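Local coordinates for protein phosphoserine aminotransferase SerC (Cytophaga hutchinsonii ATCC 33406, PDB 3FFR) that probably catalyses the pyridoxal-phosphate-dependent transamination between phosphoserine and 2-oxoglutarate in serine biosynthesis, as a class-V aminotransferase, at residues K85-V90 against T126-A131; E132-T137 against A162-D167; K181-F186 against N205-E210. All coordinates share one frame; numbering follows the deposited sequence.

Contact 1. Residues K85-V90 against T126-A131; sequences KSFHCV and TVPADA
Phe87 turns its ring to the loop 126-131, where Val127 and Pro128 meet the ring and Ala131 the CB below it. Val127 lies over one ring face: its CG2 is 4.1 Å from the ring centroid and only 15° off the ring normal, which defines a CH-pi contact displaced toward the rim, while CG1 reaches the CG and CD2 side of the same ring. The Pro128 side chain crosses that of Phe87 at about a right angle, its CD 3.9 Å from Phe87 CD2. Closer to the backbone, Phe87 CB and the methyl CB of Ala131 are 3.8 Å apart. With chi1 at 173° the ring is swung opposite its own backbone nitrogen, and this carries the ring to Val127 and to the carbonyl O of Thr126.

The second attachment is polar. Lys85 runs fully extended beyond CG and sets NZ 2.8 Å from Asp130 OD2, a salt bridge that meets the oxygen on its syn side but 35° out of the carboxylate plane. The chain's CD and CE pass alongside the same carboxylate. Tyr110 OH bonds both Lys85 NZ and Asp130 OD1, so a neighbouring strand's hydroxyl ties the two ends of the ion pair together. Asp130 belongs to a type I turn from Pro128 to Ala131, closed by Ala131 N to Pro128 O at 3.1 Å.

In the seven-stranded sheet, strand 85-90 runs between strands 108-113 and 133-137. The loop ends the return from 108-113 to 133-137 and packs on the Phe87 side of the sheet, while helix 93-104 packs on Ser86, His88 and Val90.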
loop_
_atom_site.group_PDB
_atom_site.type_symbol
_atom_site.label_atom_id
_atom_site.label_comp_id
_atom_site.label_asym_id
_atom_site.label_seq_id
_atom_site.Cartn_x
_atom_site.Cartn_y
_atom_site.Cartn_z
ATOM N N LYS A 85 8.081 26.208 4.385
ATOM C CA LYS A 85 7.847 26.531 2.972
ATOM C C LYS A 85 8.461 25.627 1.938
ATOM O O LYS A 85 9.597 25.188 2.046
ATOM C CB LYS A 85 8.391 27.942 2.681
ATOM C CG LYS A 85 7.889 29.084 3.593
ATOM C CD LYS A 85 8.224 30.451 3.023
ATOM C CE LYS A 85 7.715 31.548 3.929
ATOM N NZ LYS A 85 7.919 32.904 3.328
ATOM N N SER A 86 7.650 25.357 0.928
ATOM C CA SER A 86 8.099 24.622 -0.232
ATOM C C SER A 86 7.889 25.464 -1.489
ATOM O O SER A 86 7.229 26.494 -1.474
ATOM C CB SER A 86 7.318 23.326 -0.360
ATOM O OG SER A 86 5.938 23.604 -0.498
ATOM N N PHE A 87 8.464 24.986 -2.578
ATOM C CA PHE A 87 8.337 25.635 -3.914
ATOM C C PHE A 87 7.964 24.550 -4.902
ATOM O O PHE A 87 8.600 23.480 -4.926
ATOM C CB PHE A 87 9.668 26.299 -4.293
ATOM C CG PHE A 87 9.723 26.841 -5.699
ATOM C CD1 PHE A 87 10.040 26.021 -6.764
ATOM C CD2 PHE A 87 9.489 28.171 -5.936
ATOM C CE1 PHE A 87 10.077 26.519 -8.034
ATOM C CE2 PHE A 87 9.546 28.686 -7.229
ATOM C CZ PHE A 87 9.823 27.863 -8.266
ATOM N N HIS A 88 6.939 24.819 -5.717
ATOM C CA HIS A 88 6.457 23.856 -6.690
ATOM C C HIS A 88 6.283 24.436 -8.085
ATOM O O HIS A 88 5.726 25.495 -8.232
ATOM C CB HIS A 88 5.051 23.347 -6.264
ATOM C CG HIS A 88 5.008 22.703 -4.910
ATOM N ND1 HIS A 88 4.786 21.348 -4.736
ATOM C CD2 HIS A 88 5.160 23.229 -3.674
ATOM C CE1 HIS A 88 4.840 21.072 -3.436
ATOM N NE2 HIS A 88 5.056 22.195 -2.771
ATOM N N CYS A 89 6.746 23.689 -9.082
ATOM C CA CYS A 89 6.414 23.977 -10.492
ATOM C C CYS A 89 5.106 23.261 -10.794
ATOM O O CYS A 89 5.033 22.030 -10.702
ATOM C CB CYS A 89 7.509 23.495 -11.458
ATOM S SG CYS A 89 8.931 24.616 -11.504
ATOM N N VAL A 90 4.087 24.031 -11.146
ATOM C CA VAL A 90 2.735 23.497 -11.382
ATOM C C VAL A 90 2.262 23.767 -12.799
ATOM O O VAL A 90 2.220 24.929 -13.224
ATOM C CB VAL A 90 1.730 24.115 -10.366
ATOM C CG1 VAL A 90 0.268 23.707 -10.697
ATOM C CG2 VAL A 90 2.128 23.718 -8.918
ATOM N N THR A 126 13.000 32.084 -10.894
ATOM C CA THR A 126 13.804 32.241 -9.695
ATOM C C THR A 126 13.092 31.475 -8.564
ATOM O O THR A 126 11.902 31.203 -8.614
ATOM C CB THR A 126 14.009 33.709 -9.301
ATOM O OG1 THR A 126 12.734 34.303 -9.065
ATOM C CG2 THR A 126 14.779 34.494 -10.380
ATOM N N VAL A 127 13.855 31.105 -7.552
ATOM C CA VAL A 127 13.340 30.372 -6.393
ATOM C C VAL A 127 13.681 31.159 -5.139
ATOM O O VAL A 127 14.870 31.486 -4.907
ATOM C CB VAL A 127 13.977 28.967 -6.287
ATOM C CG1 VAL A 127 13.469 28.249 -5.050
ATOM C CG2 VAL A 127 13.732 28.141 -7.583
ATOM N N PRO A 128 12.660 31.502 -4.321
ATOM C CA PRO A 128 12.968 32.234 -3.101
ATOM C C PRO A 128 13.933 31.486 -2.215
ATOM O O PRO A 128 13.889 30.249 -2.096
ATOM C CB PRO A 128 11.615 32.385 -2.414
ATOM C CG PRO A 128 10.617 32.317 -3.539
ATOM C CD PRO A 128 11.202 31.380 -4.561
ATOM N N ALA A 129 14.773 32.260 -1.552
ATOM C CA ALA A 129 15.791 31.696 -0.686
ATOM C C ALA A 129 15.233 30.883 0.459
ATOM O O ALA A 129 15.860 29.912 0.913
ATOM C CB ALA A 129 16.727 32.832 -0.151
ATOM N N ASP A 130 14.059 31.271 0.932
ATOM C CA ASP A 130 13.450 30.592 2.106
ATOM C C ASP A 130 12.630 29.349 1.741
ATOM O O ASP A 130 12.038 28.714 2.595
ATOM C CB ASP A 130 12.650 31.548 3.000
ATOM C CG ASP A 130 11.446 32.139 2.324
ATOM O OD1 ASP A 130 11.256 31.893 1.113
ATOM O OD2 ASP A 130 10.703 32.876 3.023
ATOM N N ALA A 131 12.606 29.014 0.454
ATOM C CA ALA A 131 11.994 27.733 0.011
ATOM C C ALA A 131 12.938 26.618 0.477
ATOM O O ALA A 131 14.137 26.645 0.181
ATOM C CB ALA A 131 11.828 27.671 -1.513
#

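Contact 2. Residues E132-T137 against A162-D167; sequences EIICLT and ALIFVD
Ile133 sets its CG2 methyl against the edge of the Phe165 ring, 3.8 Å from CE1 and near the ring plane, and also reaches Leu163 CB. Its CG1 branch sits between backbone N and carbonyl carbon (chi1 76°), which sends CD1 along the ring's CD1-CE1 side. Cutting Ile133 back to an alanine is likely to leave the ring edge and Leu163 CB without their aliphatic partner and open a gap between them.

The opposite face carries Ile134, whose side chain lies alongside that of Ile164, pointing the same way, and whose CD1 touches Ala162 CB at 3.8 Å, and Leu136, whose CD1 meets Ile164 CG2 at 3.8 Å. Five backbone hydrogen bonds join the parallel strands in register; the straightest, Leu136 N to Phe165 O, is 2.9 Å long with 176° at hydrogen. At the C-terminal end one water donates to both Thr137 OG1 and Asp167 OD2, each at 2.7 Å. Asp167 OD2 also bonds N1 of the pyridoxal-phosphate-lysine residue at position 191, the cofactor contact characteristic of this aminotransferase fold, while its OD1 accepts from Val169 N.

The pair lies mid-sheet, strand 133-137 against 85-90 and strand 163-167 against 184-188, with helices 70-81 and 206-217 packed over the Ile133, Leu163 and Phe165 face.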
loop_
_atom_site.group_PDB
_atom_site.type_symbol
_atom_site.label_atom_id
_atom_site.label_comp_id
_atom_site.label_asym_id
_atom_site.label_seq_id
_atom_site.Cartn_x
_atom_site.Cartn_y
_atom_site.Cartn_z
ATOM N N GLU A 132 12.396 25.636 1.183
ATOM C CA GLU A 132 13.199 24.538 1.751
ATOM C C GLU A 132 13.377 23.398 0.791
ATOM O O GLU A 132 14.344 22.631 0.879
ATOM C CB GLU A 132 12.562 24.015 3.047
ATOM C CG GLU A 132 12.461 25.067 4.104
ATOM C CD GLU A 132 11.591 24.638 5.284
ATOM O OE1 GLU A 132 11.846 23.528 5.793
ATOM O OE2 GLU A 132 10.708 25.441 5.712
ATOM N N ILE A 133 12.379 23.251 -0.072
ATOM C CA ILE A 133 12.383 22.190 -1.087
ATOM C C ILE A 133 11.849 22.758 -2.390
ATOM O O ILE A 133 11.118 23.758 -2.391
ATOM C CB ILE A 133 11.596 20.928 -0.646
ATOM C CG1 ILE A 133 10.082 21.153 -0.744
ATOM C CG2 ILE A 133 12.013 20.460 0.802
ATOM C CD1 ILE A 133 9.226 19.831 -0.589
ATOM N N ILE A 134 12.299 22.139 -3.482
ATOM C CA ILE A 134 11.872 22.449 -4.853
ATOM C C ILE A 134 11.259 21.155 -5.381
ATOM O O ILE A 134 11.919 20.129 -5.454
ATOM C CB ILE A 134 13.058 22.888 -5.759
ATOM C CG1 ILE A 134 13.595 24.252 -5.315
ATOM C CG2 ILE A 134 12.655 22.949 -7.243
ATOM C CD1 ILE A 134 15.012 24.546 -5.812
ATOM N N CYS A 135 10.019 21.252 -5.820
ATOM C CA CYS A 135 9.265 20.093 -6.342
ATOM C C CYS A 135 9.000 20.267 -7.830
ATOM O O CYS A 135 8.260 21.152 -8.263
ATOM C CB CYS A 135 7.947 19.917 -5.614
ATOM S SG CYS A 135 8.117 19.595 -3.839
ATOM N N LEU A 136 9.640 19.377 -8.580
ATOM C CA LEU A 136 9.596 19.375 -10.017
ATOM C C LEU A 136 8.892 18.134 -10.495
ATOM O O LEU A 136 8.981 17.095 -9.863
ATOM C CB LEU A 136 11.028 19.378 -10.575
ATOM C CG LEU A 136 11.910 20.545 -10.094
ATOM C CD1 LEU A 136 13.359 20.425 -10.638
ATOM C CD2 LEU A 136 11.262 21.900 -10.427
ATOM N N THR A 137 8.214 18.257 -11.623
ATOM C CA THR A 137 7.524 17.092 -12.202
ATOM C C THR A 137 8.133 16.801 -13.552
ATOM O O THR A 137 7.959 17.580 -14.514
ATOM C CB THR A 137 6.037 17.345 -12.280
ATOM O OG1 THR A 137 5.509 17.478 -10.943
ATOM C CG2 THR A 137 5.327 16.213 -13.004
ATOM N N ALA A 162 18.244 24.192 -0.989
ATOM C CA ALA A 162 16.943 23.496 -1.135
ATOM C C ALA A 162 17.169 22.028 -1.484
ATOM O O ALA A 162 18.175 21.656 -2.112
ATOM C CB ALA A 162 16.084 24.148 -2.197
ATOM N N LEU A 163 16.219 21.198 -1.054
ATOM C CA LEU A 163 16.183 19.804 -1.469
ATOM C C LEU A 163 15.330 19.748 -2.716
ATOM O O LEU A 163 14.198 20.239 -2.732
ATOM C CB LEU A 163 15.544 18.904 -0.416
ATOM C CG LEU A 163 16.261 18.871 0.938
ATOM C CD1 LEU A 163 15.308 18.167 1.951
ATOM C CD2 LEU A 163 17.652 18.196 0.841
ATOM N N ILE A 164 15.886 19.164 -3.772
ATOM C CA ILE A 164 15.182 19.028 -5.052
ATOM C C ILE A 164 14.611 17.627 -5.234
ATOM O O ILE A 164 15.339 16.632 -5.304
ATOM C CB ILE A 164 16.082 19.428 -6.272
ATOM C CG1 ILE A 164 16.585 20.861 -6.114
ATOM C CG2 ILE A 164 15.293 19.295 -7.590
ATOM C CD1 ILE A 164 17.603 21.300 -7.190
ATOM N N PHE A 165 13.284 17.589 -5.330
ATOM C CA PHE A 165 12.489 16.346 -5.529
ATOM C C PHE A 165 11.899 16.342 -6.920
ATOM O O PHE A 165 11.279 17.314 -7.345
ATOM C CB PHE A 165 11.327 16.231 -4.530
ATOM C CG PHE A 165 11.747 16.143 -3.117
ATOM C CD1 PHE A 165 11.982 17.299 -2.375
ATOM C CD2 PHE A 165 11.946 14.904 -2.517
ATOM C CE1 PHE A 165 12.426 17.190 -1.047
ATOM C CE2 PHE A 165 12.366 14.786 -1.210
ATOM C CZ PHE A 165 12.623 15.941 -0.467
ATOM N N VAL A 166 12.066 15.215 -7.603
ATOM C CA VAL A 166 11.499 15.047 -8.938
ATOM C C VAL A 166 10.484 13.895 -8.980
ATOM O O VAL A 166 10.780 12.749 -8.639
ATOM C CB VAL A 166 12.600 14.806 -9.997
ATOM C CG1 VAL A 166 11.972 14.724 -11.407
ATOM C CG2 VAL A 166 13.681 15.902 -9.959
ATOM N N ASP A 167 9.269 14.247 -9.378
ATOM C CA ASP A 167 8.206 13.283 -9.675
ATOM C C ASP A 167 8.478 12.750 -11.078
ATOM O O ASP A 167 8.453 13.500 -12.062
ATOM C CB ASP A 167 6.843 13.977 -9.517
ATOM C CG ASP A 167 5.667 13.099 -9.858
ATOM O OD1 ASP A 167 5.799 12.183 -10.693
ATOM O OD2 ASP A 167 4.596 13.398 -9.287
HETATM O O HOH W 1 4.060 16.034 -9.123
#

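Contact 3. Residues K181-F186 against N205-E210; sequences KIDSVF and NDRVIE
Asp183 gives up far more surface than any other residue here, 104 Å², and both carboxylate oxygens and the backbone O accept hydrogen bonds. Its OD1 is gripped by two donors. Asn205 ND2 meets Asp183 OD1 at 2.9 Å on the anti lone pair, close to the amide plane; Arg207 NH1 meets Asp183 OD1 at 2.8 Å from above the carboxylate plane, 36° out of it, as a salt bridge. For the arginine the same oxygen lies at the guanidinium edge, in the guanidinium plane. The planes are 49° apart, and NH1 is the one guanidinium nitrogen that bonds the carboxylate, so this is not a coplanar two-pronged bridge. Arg207 bends at chi3 to bring its end back to the aspartate.

The other carboxylate oxygen is held outside the two segments: OD2 takes the N-H of Ile164 and a salt bridge from Arg156. With two arginines and two neutral donors around it, the carboxylate is probably stabilised in its charged form.

Asn205, second in buried area with 40 Å², is the N-cap of helix 206-217. Its OD1 accepts from Val208 N at 3.1 Å while ND2 serves Asp183, so one amide closes the helix start and fastens it to the residue that leads into strand 184-188. Its backbone N donates to Asp183 O at 3.0 Å, although the 137° angle at hydrogen makes this bond bent. Strands 184-188 and 200-205 are antiparallel neighbours in the sheet, and the contact lies where the second passes into the helix.

Val208, 33 Å², supplies the apolar part. Its CG2, opposite the carbonyl carbon, rests 3.8 Å from Asp183 CB and also near Ser184 CB; Cys81 of helix 70-81 and Ile228 of helix 228-235 pack on the same valine.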
loop_
_atom_site.group_PDB
_atom_site.type_symbol
_atom_site.label_atom_id
_atom_site.label_comp_id
_atom_site.label_asym_id
_atom_site.label_seq_id
_atom_site.Cartn_x
_atom_site.Cartn_y
_atom_site.Cartn_z
ATOM N N LYS A 181 22.764 16.809 -9.151
ATOM C CA LYS A 181 22.038 18.069 -9.325
ATOM C C LYS A 181 20.642 18.103 -8.732
ATOM O O LYS A 181 19.994 19.140 -8.708
ATOM C CB LYS A 181 22.040 18.478 -10.788
ATOM C CG LYS A 181 23.432 18.778 -11.271
ATOM C CD LYS A 181 23.454 19.234 -12.704
ATOM C CE LYS A 181 24.893 19.332 -13.177
ATOM N NZ LYS A 181 25.738 20.120 -12.221
ATOM N N ILE A 182 20.206 16.954 -8.220
ATOM C CA ILE A 182 18.935 16.836 -7.534
ATOM C C ILE A 182 19.194 16.078 -6.233
ATOM O O ILE A 182 20.342 15.717 -5.936
ATOM C CB ILE A 182 17.849 16.156 -8.379
ATOM C CG1 ILE A 182 18.242 14.705 -8.710
ATOM C CG2 ILE A 182 17.510 16.996 -9.646
ATOM C CD1 ILE A 182 17.150 13.911 -9.406
ATOM N N ASP A 183 18.148 15.863 -5.455
ATOM C CA ASP A 183 18.296 15.167 -4.183
ATOM C C ASP A 183 17.409 13.933 -4.034
ATOM O O ASP A 183 17.647 13.079 -3.177
ATOM C CB ASP A 183 18.017 16.149 -3.041
ATOM C CG ASP A 183 18.988 17.345 -3.065
ATOM O OD1 ASP A 183 20.186 17.138 -2.686
ATOM O OD2 ASP A 183 18.535 18.473 -3.421
ATOM N N SER A 184 16.425 13.824 -4.899
ATOM C CA SER A 184 15.457 12.733 -4.773
ATOM C C SER A 184 14.566 12.636 -5.984
ATOM O O SER A 184 14.292 13.627 -6.685
ATOM C CB SER A 184 14.581 12.993 -3.514
ATOM O OG SER A 184 13.488 12.090 -3.326
ATOM N N VAL A 185 14.212 11.395 -6.262
ATOM C CA VAL A 185 13.227 11.089 -7.297
ATOM C C VAL A 185 12.294 10.006 -6.775
ATOM O O VAL A 185 12.654 9.212 -5.906
ATOM C CB VAL A 185 13.906 10.682 -8.633
ATOM C CG1 VAL A 185 14.561 9.310 -8.525
ATOM C CG2 VAL A 185 12.910 10.705 -9.793
ATOM N N PHE A 186 11.066 10.002 -7.285
ATOM C CA PHE A 186 10.111 8.987 -6.870
ATOM C C PHE A 186 9.191 8.593 -7.991
ATOM O O PHE A 186 8.996 9.301 -8.989
ATOM C CB PHE A 186 9.307 9.458 -5.639
ATOM C CG PHE A 186 8.501 10.723 -5.881
ATOM C CD1 PHE A 186 9.053 11.972 -5.665
ATOM C CD2 PHE A 186 7.201 10.656 -6.347
ATOM C CE1 PHE A 186 8.331 13.141 -5.877
ATOM C CE2 PHE A 186 6.475 11.829 -6.557
ATOM C CZ PHE A 186 7.041 13.063 -6.327
ATOM N N ASN A 205 18.585 11.068 -1.169
ATOM C CA ASN A 205 19.968 11.188 -0.723
ATOM C C ASN A 205 20.168 11.604 0.729
ATOM O O ASN A 205 19.245 11.820 1.545
ATOM C CB ASN A 205 20.801 12.078 -1.678
ATOM C CG ASN A 205 20.510 13.575 -1.514
ATOM O OD1 ASN A 205 19.748 13.973 -0.646
ATOM N ND2 ASN A 205 21.124 14.405 -2.361
ATOM N N ASP A 206 21.451 11.666 1.036
ATOM C CA ASP A 206 21.927 12.025 2.378
ATOM C C ASP A 206 21.367 13.361 2.865
ATOM O O ASP A 206 21.094 13.532 4.054
ATOM C CB ASP A 206 23.483 12.079 2.420
ATOM C CG ASP A 206 24.114 13.129 1.415
ATOM O OD1 ASP A 206 23.867 13.152 0.172
ATOM O OD2 ASP A 206 24.942 13.951 1.895
ATOM N N ARG A 207 21.264 14.318 1.951
ATOM C CA ARG A 207 20.765 15.667 2.307
ATOM C C ARG A 207 19.290 15.609 2.765
ATOM O O ARG A 207 18.847 16.275 3.722
ATOM C CB ARG A 207 20.946 16.651 1.138
ATOM C CG ARG A 207 22.407 16.822 0.715
ATOM C CD ARG A 207 22.607 17.867 -0.334
ATOM N NE ARG A 207 22.227 19.182 0.154
ATOM C CZ ARG A 207 21.224 19.920 -0.327
ATOM N NH1 ARG A 207 20.504 19.532 -1.359
ATOM N NH2 ARG A 207 20.967 21.092 0.226
ATOM N N VAL A 208 18.535 14.771 2.078
ATOM C CA VAL A 208 17.133 14.597 2.399
ATOM C C VAL A 208 17.000 13.941 3.787
ATOM O O VAL A 208 16.244 14.404 4.647
ATOM C CB VAL A 208 16.406 13.749 1.322
ATOM C CG1 VAL A 208 14.944 13.539 1.717
ATOM C CG2 VAL A 208 16.454 14.465 -0.067
ATOM N N ILE A 209 17.783 12.891 3.991
ATOM C CA ILE A 209 17.789 12.128 5.258
ATOM C C ILE A 209 18.150 13.077 6.404
ATOM O O ILE A 209 17.493 13.137 7.437
ATOM C CB ILE A 209 18.781 10.938 5.175
ATOM C CG1 ILE A 209 18.245 9.884 4.152
ATOM C CG2 ILE A 209 18.993 10.298 6.566
ATOM C CD1 ILE A 209 19.313 8.932 3.608
ATOM N N GLU A 210 19.184 13.864 6.190
ATOM C CA GLU A 210 19.651 14.768 7.256
ATOM C C GLU A 210 18.636 15.836 7.592
ATOM O O GLU A 210 18.489 16.228 8.755
ATOM C CB GLU A 210 21.000 15.386 6.925
ATOM C CG GLU A 210 22.109 14.349 7.051
ATOM C CD GLU A 210 22.115 13.574 8.418
ATOM O OE1 GLU A 210 22.001 14.211 9.513
ATOM O OE2 GLU A 210 22.276 12.316 8.388
HETATM O O HOH W 2 23.125 14.327 -4.603
#

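All three contacts reach the seven-stranded sheet, but at different depths. Contact 2 is its interior: eleven of its twelve touching residues are buried, and main-chain bonds dominate between parallel strands. Contact 1 is partly buried and joins strand 85-90 to a loop, pairing an apolar patch with an ion pair near the surface. Contact 3 is buried, yet polar, joining the lead-in to strand 184-188 to a helix start, chiefly through one carboxylate. Strand 133-137 connects contacts 1 and 2 through Phe87 bonds to Ile133 and Cys135; contacts 2 and 3 meet at Val166 N to Ser184 O, 2.9 Å, and at Ile164 N to Asp183 OD2. Contacts 1 and 3 do not touch.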